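Local coordinates for protein leucine aminopeptidase 2 (Saccharomyces cerevisiae, PDB 2XQ0) that cleaves amino-terminal residues from di- and tripeptides as a zinc aminopeptidase of the M1 family and has weak epoxide hydrolase activity, at residues 200-208 with 309-317; 287-295 with 553-561. All coordinates share one frame; numbering follows the deposited sequence.

Contacts 1 and 2 join the catalytic domain to its two neighbours, on opposite sides of the chain's centre, about 31 Å apart between centres and about 15 Å between nearest atoms, so they do not touch. In contact 1 residues 200-208 of the N-terminal domain meet 309-317, the end of the zinc-binding helix and the chain beyond it; the W317 side chain lies about 6 Å from bound bestatin. In contact 2 the loop 287-295, just ahead of that helix, meets 553-561 of the C-terminal domain, with the E558 side chain about 8 Å from bestatin and about 14 Å from zinc. Helix 297-311, which carries H301, E302 and H305, thus runs from one interdomain contact to the other.

Contact 1 of 2, residues 200-208 with 309-317; sequences VPIPAYLIG and GNLVTNCSW
Y205 reaches from the short 3-10 turn of 200-208 into the angle between G309, T313 and W317. Its first torsion (chi1 78°) sets CG between the backbone N and the carbonyl carbon, and from CG outward the ring is wedged. W317 CH2 lies over one face of the ring, toward its rim and nearest CD2 and CE2, with Y205 CD2 and W317 CH2 3.7 Å apart. The planes meet at 69° and the centroids are 5.2 Å apart, which defines a T-shaped stack with the indole edge directed at the phenol face; L206 CG lies against the opposite face, toward its rim. Farther out, T313 CG2 comes to the ring's edge, 3.7 Å from Y205 OH. The hydroxyl shares a water with N310: Y205 OH and N310 OD1 each lie 2.9 Å from it, and it donates to the amide oxygen. N323 adds a weak hydrogen bond to the hydroxyl.

Beside this, L206 CD1 rests 3.4 Å from N310 OD1, while the amide nitrogen of N310 is tied to the carbonyl of E277, a substrate-binding residue. T313 OG1 donates to G309 O at 2.7 Å. A phenylalanine in place of Y205 would probably leave the water on N310 OD1 without its link to 200-208 and N323 ND2 without this weak acceptor.

A second water joins the two backbones, donating to P201 O and N310 O. No direct hydrogen bond links 200-208 to 309-317, so these segments meet through apolar and aromatic contact and bridging water, while K164 binds T313 OG1 and L311 O directly.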
loop_
_atom_site.group_PDB
_atom_site.type_symbol
_atom_site.label_atom_id
_atom_site.label_comp_id
_atom_site.label_asym_id
_atom_site.label_seq_id
_atom_site.Cartn_x
_atom_site.Cartn_y
_atom_site.Cartn_z
ATOM N N VAL A 200 -6.791 -5.278 19.912
ATOM C CA VAL A 200 -7.674 -4.355 19.197
ATOM C C VAL A 200 -8.299 -5.124 18.039
ATOM O O VAL A 200 -7.573 -5.788 17.311
ATOM C CB VAL A 200 -6.865 -3.168 18.595
ATOM C CG1 VAL A 200 -7.774 -2.265 17.761
ATOM C CG2 VAL A 200 -6.146 -2.399 19.677
ATOM N N PRO A 201 -9.646 -5.079 17.879
ATOM C CA PRO A 201 -10.244 -5.899 16.814
ATOM C C PRO A 201 -9.746 -5.472 15.435
ATOM O O PRO A 201 -9.633 -4.270 15.179
ATOM C CB PRO A 201 -11.754 -5.619 16.933
ATOM C CG PRO A 201 -11.957 -5.035 18.278
ATOM C CD PRO A 201 -10.660 -4.400 18.707
ATOM N N ILE A 202 -9.443 -6.436 14.569
ATOM C CA ILE A 202 -8.954 -6.126 13.220
ATOM C C ILE A 202 -9.637 -6.973 12.128
ATOM O O ILE A 202 -10.133 -8.064 12.413
ATOM C CB ILE A 202 -7.403 -6.245 13.125
ATOM C CG1 ILE A 202 -6.890 -7.659 13.494
ATOM C CG2 ILE A 202 -6.718 -5.174 14.004
ATOM C CD1 ILE A 202 -5.450 -7.937 12.993
ATOM N N PRO A 203 -9.710 -6.444 10.889
ATOM C CA PRO A 203 -10.172 -7.224 9.729
ATOM C C PRO A 203 -9.102 -8.254 9.323
ATOM O O PRO A 203 -7.913 -8.060 9.599
ATOM C CB PRO A 203 -10.341 -6.161 8.635
ATOM C CG PRO A 203 -9.395 -5.080 9.003
ATOM C CD PRO A 203 -9.315 -5.072 10.513
ATOM N N ALA A 204 -9.519 -9.335 8.676
ATOM C CA ALA A 204 -8.586 -10.385 8.260
ATOM C C ALA A 204 -7.478 -9.866 7.336
ATOM O O ALA A 204 -6.377 -10.416 7.325
ATOM C CB ALA A 204 -9.340 -11.543 7.578
ATOM N N TYR A 205 -7.768 -8.835 6.547
ATOM C CA TYR A 205 -6.812 -8.428 5.513
ATOM C C TYR A 205 -5.570 -7.788 6.164
ATOM O O TYR A 205 -4.549 -7.653 5.523
ATOM C CB TYR A 205 -7.443 -7.502 4.473
ATOM C CG TYR A 205 -7.603 -6.065 4.912
ATOM C CD1 TYR A 205 -6.525 -5.184 4.887
ATOM C CD2 TYR A 205 -8.824 -5.590 5.338
ATOM C CE1 TYR A 205 -6.671 -3.877 5.274
ATOM C CE2 TYR A 205 -8.980 -4.279 5.742
ATOM C CZ TYR A 205 -7.902 -3.428 5.705
ATOM O OH TYR A 205 -8.049 -2.126 6.104
ATOM N N LEU A 206 -5.679 -7.422 7.445
ATOM C CA LEU A 206 -4.570 -6.811 8.189
ATOM C C LEU A 206 -3.656 -7.840 8.861
ATOM O O LEU A 206 -2.601 -7.492 9.397
ATOM C CB LEU A 206 -5.097 -5.844 9.245
ATOM C CG LEU A 206 -5.664 -4.545 8.663
ATOM C CD1 LEU A 206 -6.211 -3.667 9.772
ATOM C CD2 LEU A 206 -4.577 -3.820 7.911
ATOM N N ILE A 207 -4.065 -9.103 8.842
ATOM C CA ILE A 207 -3.220 -10.133 9.418
ATOM C C ILE A 207 -1.913 -10.162 8.652
ATOM O O ILE A 207 -1.888 -10.036 7.421
ATOM C CB ILE A 207 -3.872 -11.512 9.412
ATOM C CG1 ILE A 207 -5.006 -11.553 10.443
ATOM C CG2 ILE A 207 -2.839 -12.596 9.724
ATOM C CD1 ILE A 207 -4.489 -11.408 11.874
ATOM N N GLY A 208 -0.823 -10.279 9.399
ATOM C CA GLY A 208 0.492 -10.336 8.794
ATOM C C GLY A 208 1.332 -11.391 9.472
ATOM O O GLY A 208 1.275 -11.547 10.699
ATOM N N GLY A 309 -7.840 3.116 8.596
ATOM C CA GLY A 309 -7.664 1.806 8.004
ATOM C C GLY A 309 -7.731 0.778 9.100
ATOM O O GLY A 309 -8.572 -0.111 9.060
ATOM N N ASN A 310 -6.861 0.924 10.095
ATOM C CA ASN A 310 -6.732 -0.082 11.143
ATOM C C ASN A 310 -7.744 0.088 12.263
ATOM O O ASN A 310 -8.452 -0.855 12.614
ATOM C CB ASN A 310 -5.302 -0.110 11.675
ATOM C CG ASN A 310 -4.290 -0.483 10.588
ATOM O OD1 ASN A 310 -4.640 -0.622 9.415
ATOM N ND2 ASN A 310 -3.039 -0.634 10.979
ATOM N N LEU A 311 -7.836 1.308 12.781
ATOM C CA LEU A 311 -8.768 1.642 13.843
ATOM C C LEU A 311 -10.170 1.853 13.272
ATOM O O LEU A 311 -11.171 1.349 13.807
ATOM C CB LEU A 311 -8.278 2.907 14.568
ATOM C CG LEU A 311 -9.037 3.238 15.851
ATOM C CD1 LEU A 311 -8.933 2.069 16.829
ATOM C CD2 LEU A 311 -8.519 4.534 16.487
ATOM N N VAL A 312 -10.234 2.589 12.161
ATOM C CA VAL A 312 -11.489 2.880 11.484
ATOM C C VAL A 312 -11.361 2.357 10.059
ATOM O O VAL A 312 -10.479 2.772 9.337
ATOM C CB VAL A 312 -11.772 4.404 11.445
ATOM C CG1 VAL A 312 -12.959 4.699 10.552
ATOM C CG2 VAL A 312 -12.014 4.944 12.845
ATOM N N THR A 313 -12.220 1.421 9.673
ATOM C CA THR A 313 -12.002 0.640 8.458
ATOM C C THR A 313 -13.114 0.801 7.429
ATOM O O THR A 313 -14.276 0.933 7.783
ATOM C CB THR A 313 -11.894 -0.852 8.826
ATOM O OG1 THR A 313 -10.968 -0.999 9.905
ATOM C CG2 THR A 313 -11.427 -1.691 7.618
ATOM N N ASN A 314 -12.765 0.781 6.147
ATOM C CA ASN A 314 -13.788 0.788 5.121
ATOM C C ASN A 314 -14.599 -0.507 5.182
ATOM O O ASN A 314 -14.052 -1.602 5.367
ATOM C CB ASN A 314 -13.192 0.980 3.713
ATOM C CG ASN A 314 -11.958 0.102 3.458
ATOM O OD1 ASN A 314 -11.768 -0.922 4.092
ATOM N ND2 ASN A 314 -11.123 0.516 2.520
ATOM N N CYS A 315 -15.910 -0.387 5.019
ATOM C CA CYS A 315 -16.771 -1.550 5.160
ATOM C C CYS A 315 -16.677 -2.497 3.975
ATOM O O CYS A 315 -16.967 -3.687 4.106
ATOM C CB CYS A 315 -18.216 -1.104 5.362
ATOM S SG CYS A 315 -18.908 -0.330 3.914
ATOM N N SER A 316 -16.286 -1.969 2.819
ATOM C CA SER A 316 -16.142 -2.775 1.614
ATOM C C SER A 316 -15.138 -2.113 0.703
ATOM O O SER A 316 -14.701 -0.993 0.961
ATOM C CB SER A 316 -17.475 -2.903 0.881
ATOM O OG SER A 316 -17.723 -1.791 0.041
ATOM N N TRP A 317 -14.797 -2.784 -0.387
ATOM C CA TRP A 317 -13.794 -2.249 -1.300
ATOM C C TRP A 317 -14.369 -1.188 -2.252
ATOM O O TRP A 317 -13.632 -0.560 -2.996
ATOM C CB TRP A 317 -13.059 -3.382 -2.019
ATOM C CG TRP A 317 -12.501 -4.356 -0.990
ATOM C CD1 TRP A 317 -12.942 -5.623 -0.734
ATOM C CD2 TRP A 317 -11.465 -4.091 -0.028
ATOM N NE1 TRP A 317 -12.227 -6.174 0.314
ATOM C CE2 TRP A 317 -11.318 -5.251 0.764
ATOM C CE3 TRP A 317 -10.639 -2.989 0.231
ATOM C CZ2 TRP A 317 -10.369 -5.345 1.789
ATOM C CZ3 TRP A 317 -9.708 -3.078 1.254
ATOM C CH2 TRP A 317 -9.573 -4.243 2.014
HETATM O O HOH W 1 -9.950 -1.613 14.765
HETATM O O HOH W 2 -5.715 -0.562 6.709
#

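Contact 2 of 2, residues 287-295 with 553-561; sequences TLLAHDRSN and KSQNAEVVF. Unlike the reference sequence in segment 287-295: L289 (reference Ile).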
loop_
_atom_site.group_PDB
_atom_site.type_symbol
_atom_site.label_atom_id
_atom_site.label_comp_id
_atom_site.label_asym_id
_atom_site.label_seq_id
_atom_site.Cartn_x
_atom_site.Cartn_y
_atom_site.Cartn_z
ATOM N N THR A 287 14.053 -1.184 -0.138
ATOM C CA THR A 287 14.426 -0.046 -0.965
ATOM C C THR A 287 14.122 1.246 -0.225
ATOM O O THR A 287 14.365 2.319 -0.742
ATOM C CB THR A 287 13.716 -0.031 -2.335
ATOM O OG1 THR A 287 12.302 0.079 -2.150
ATOM C CG2 THR A 287 14.035 -1.306 -3.128
ATOM N N LEU A 288 13.582 1.145 0.986
ATOM C CA LEU A 288 13.414 2.339 1.798
ATOM C C LEU A 288 14.769 2.773 2.340
ATOM O O LEU A 288 14.958 3.934 2.692
ATOM C CB LEU A 288 12.454 2.107 2.975
ATOM C CG LEU A 288 10.952 2.001 2.692
ATOM C CD1 LEU A 288 10.162 2.289 3.964
ATOM C CD2 LEU A 288 10.567 2.977 1.589
ATOM N N LEU A 289 15.710 1.838 2.418
ATOM C CA LEU A 289 17.025 2.154 2.943
ATOM C C LEU A 289 17.896 2.826 1.896
ATOM O O LEU A 289 18.326 2.193 0.925
ATOM C CB LEU A 289 17.723 0.908 3.474
ATOM C CG LEU A 289 17.439 0.660 4.949
ATOM C CD1 LEU A 289 15.963 0.333 5.156
ATOM C CD2 LEU A 289 18.338 -0.445 5.461
ATOM N N ALA A 290 18.175 4.107 2.121
ATOM C CA ALA A 290 18.954 4.900 1.189
ATOM C C ALA A 290 20.257 5.384 1.830
ATOM O O ALA A 290 21.103 5.987 1.167
ATOM C CB ALA A 290 18.127 6.078 0.700
ATOM N N HIS A 291 20.408 5.117 3.123
ATOM C CA HIS A 291 21.615 5.494 3.869
ATOM C C HIS A 291 21.706 6.984 4.193
ATOM O O HIS A 291 22.698 7.430 4.762
ATOM C CB HIS A 291 22.896 5.011 3.163
ATOM C CG HIS A 291 22.971 3.522 3.010
ATOM N ND1 HIS A 291 22.554 2.868 1.869
ATOM C CD2 HIS A 291 23.385 2.558 3.864
ATOM C CE1 HIS A 291 22.718 1.566 2.024
ATOM N NE2 HIS A 291 23.219 1.350 3.226
ATOM N N ASP A 292 20.672 7.743 3.852
ATOM C CA ASP A 292 20.641 9.167 4.189
ATOM C C ASP A 292 19.320 9.592 4.834
ATOM O O ASP A 292 19.182 10.730 5.290
ATOM C CB ASP A 292 20.900 10.014 2.945
ATOM C CG ASP A 292 19.860 9.794 1.871
ATOM O OD1 ASP A 292 18.884 9.060 2.128
ATOM O OD2 ASP A 292 20.017 10.355 0.767
ATOM N N ARG A 293 18.356 8.673 4.858
ATOM C CA ARG A 293 17.031 8.917 5.428
ATOM C C ARG A 293 16.071 9.692 4.526
ATOM O O ARG A 293 15.197 10.401 5.021
ATOM C CB ARG A 293 17.137 9.588 6.797
ATOM C CG ARG A 293 17.793 8.707 7.821
ATOM C CD ARG A 293 18.206 9.465 9.058
ATOM N NE ARG A 293 18.802 8.568 10.041
ATOM C CZ ARG A 293 19.485 8.976 11.105
ATOM N NH1 ARG A 293 19.679 10.273 11.313
ATOM N NH2 ARG A 293 19.982 8.092 11.954
ATOM N N SER A 294 16.205 9.517 3.212
ATOM C CA SER A 294 15.379 10.228 2.231
ATOM C C SER A 294 13.956 9.708 2.066
ATOM O O SER A 294 13.048 10.483 1.758
ATOM C CB SER A 294 16.046 10.190 0.857
ATOM O OG SER A 294 17.393 10.602 0.924
ATOM N N ASN A 295 13.761 8.404 2.260
ATOM C CA ASN A 295 12.519 7.747 1.867
ATOM C C ASN A 295 11.540 7.408 2.982
ATOM O O ASN A 295 10.654 6.573 2.796
ATOM C CB ASN A 295 12.836 6.451 1.126
ATOM C CG ASN A 295 13.562 6.692 -0.158
ATOM O OD1 ASN A 295 13.484 7.787 -0.724
ATOM N ND2 ASN A 295 14.283 5.675 -0.635
ATOM N N LYS A 553 25.528 8.302 -8.588
ATOM C CA LYS A 553 26.123 7.582 -7.465
ATOM C C LYS A 553 25.155 7.405 -6.291
ATOM O O LYS A 553 25.517 6.841 -5.256
ATOM C CB LYS A 553 27.400 8.292 -7.008
ATOM C CG LYS A 553 28.552 8.172 -8.003
ATOM C CD LYS A 553 29.667 9.162 -7.700
ATOM C CE LYS A 553 30.964 8.772 -8.407
ATOM N NZ LYS A 553 30.796 8.580 -9.877
ATOM N N SER A 554 23.926 7.883 -6.466
ATOM C CA SER A 554 22.893 7.801 -5.429
ATOM C C SER A 554 22.578 6.376 -4.994
ATOM O O SER A 554 22.456 5.480 -5.831
ATOM C CB SER A 554 21.603 8.468 -5.919
ATOM O OG SER A 554 20.555 8.322 -4.972
ATOM N N GLN A 555 22.430 6.171 -3.685
ATOM C CA GLN A 555 21.991 4.882 -3.162
ATOM C C GLN A 555 20.478 4.849 -2.922
ATOM O O GLN A 555 19.972 3.940 -2.266
ATOM C CB GLN A 555 22.716 4.557 -1.861
ATOM C CG GLN A 555 24.192 4.860 -1.887
ATOM C CD GLN A 555 24.935 4.110 -0.812
ATOM O OE1 GLN A 555 25.705 4.694 -0.048
ATOM N NE2 GLN A 555 24.703 2.804 -0.737
ATOM N N ASN A 556 19.772 5.851 -3.441
ATOM C CA ASN A 556 18.311 5.923 -3.337
ATOM C C ASN A 556 17.667 5.271 -4.544
ATOM O O ASN A 556 17.784 5.768 -5.649
ATOM C CB ASN A 556 17.858 7.380 -3.216
ATOM C CG ASN A 556 16.355 7.518 -2.927
ATOM O OD1 ASN A 556 15.531 6.778 -3.458
ATOM N ND2 ASN A 556 16.007 8.477 -2.083
ATOM N N ALA A 557 16.985 4.151 -4.331
ATOM C CA ALA A 557 16.382 3.390 -5.422
ATOM C C ALA A 557 15.409 4.218 -6.244
ATOM O O ALA A 557 15.171 3.926 -7.416
ATOM C CB ALA A 557 15.676 2.151 -4.877
ATOM N N GLU A 558 14.822 5.232 -5.618
ATOM C CA GLU A 558 13.874 6.107 -6.309
ATOM C C GLU A 558 14.570 6.971 -7.347
ATOM O O GLU A 558 14.054 7.172 -8.446
ATOM C CB GLU A 558 13.160 7.033 -5.317
ATOM C CG GLU A 558 12.198 6.343 -4.387
ATOM C CD GLU A 558 10.821 6.213 -4.990
ATOM O OE1 GLU A 558 10.634 6.681 -6.134
ATOM O OE2 GLU A 558 9.928 5.657 -4.319
ATOM N N VAL A 559 15.724 7.520 -6.974
ATOM C CA VAL A 559 16.503 8.349 -7.881
ATOM C C VAL A 559 17.216 7.471 -8.903
ATOM O O VAL A 559 17.260 7.788 -10.089
ATOM C CB VAL A 559 17.571 9.163 -7.143
ATOM C CG1 VAL A 559 18.515 9.804 -8.163
ATOM C CG2 VAL A 559 16.927 10.225 -6.228
ATOM N N VAL A 560 17.789 6.373 -8.428
ATOM C CA VAL A 560 18.457 5.432 -9.311
ATOM C C VAL A 560 17.514 4.983 -10.425
ATOM O O VAL A 560 17.918 4.897 -11.583
ATOM C CB VAL A 560 18.995 4.214 -8.535
ATOM C CG1 VAL A 560 19.324 3.076 -9.488
ATOM C CG2 VAL A 560 20.214 4.615 -7.705
ATOM N N PHE A 561 16.253 4.731 -10.081
ATOM C CA PHE A 561 15.283 4.295 -11.078
ATOM C C PHE A 561 15.076 5.357 -12.131
ATOM O O PHE A 561 15.082 5.057 -13.320
ATOM C CB PHE A 561 13.932 3.953 -10.459
ATOM C CG PHE A 561 12.855 3.719 -11.482
ATOM C CD1 PHE A 561 12.669 2.461 -12.032
ATOM C CD2 PHE A 561 12.056 4.761 -11.923
ATOM C CE1 PHE A 561 11.693 2.240 -12.990
ATOM C CE2 PHE A 561 11.078 4.551 -12.878
ATOM C CZ PHE A 561 10.895 3.283 -13.415
HETATM O O HOH W 3 16.746 3.445 -1.553
#
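N295 and N556 come at each other from opposite directions, and their amide planes stand 75° apart, which is consistent with two unequal bonds. N556 ND2 donates to N295 OD1 at 2.9 Å, clearly bent at the hydrogen and tilted from the plane of the acceptor, whereas N295 ND2 reaches N556 OD1 only weakly, at 3.3 Å. With CG anti to the backbone N (chi1 -173°), the N556 amide can face both ways: its nitrogen serves the loop, and its oxygen, besides the weak bond from N295 ND2, takes E558 N as its main donor at 2.7 Å, in the carbonyl plane.

Next to this pair the methyl of A290 sits against the N556 backbone, A290 CB to N556 CA 4.0 Å, and T287 CB meets A557 CB at 3.9 Å. A water joins the same backbones, accepting from A557 N and donating to T287 O. On the exposed side Q555 lies across H291 at about a right angle, its amide plane turned 23° from the imidazole; H291 ND1 and Q555 NE2 are 3.4 Å apart, but the angle is too poor for a hydrogen bond, so the two simply pack together. The carboxylate of E558 turns to K590 in a salt bridge, and F591 of helix 589-600 touches both T287 and A557.

N556 is the N-cap of helix 557-569, and S554 OG, accepting from N556 N, forms an ST turn just before it. The arrangement is a capped helix start in the helical C-terminal domain, docked through its capping residue onto a loop of the M1 peptidase domain.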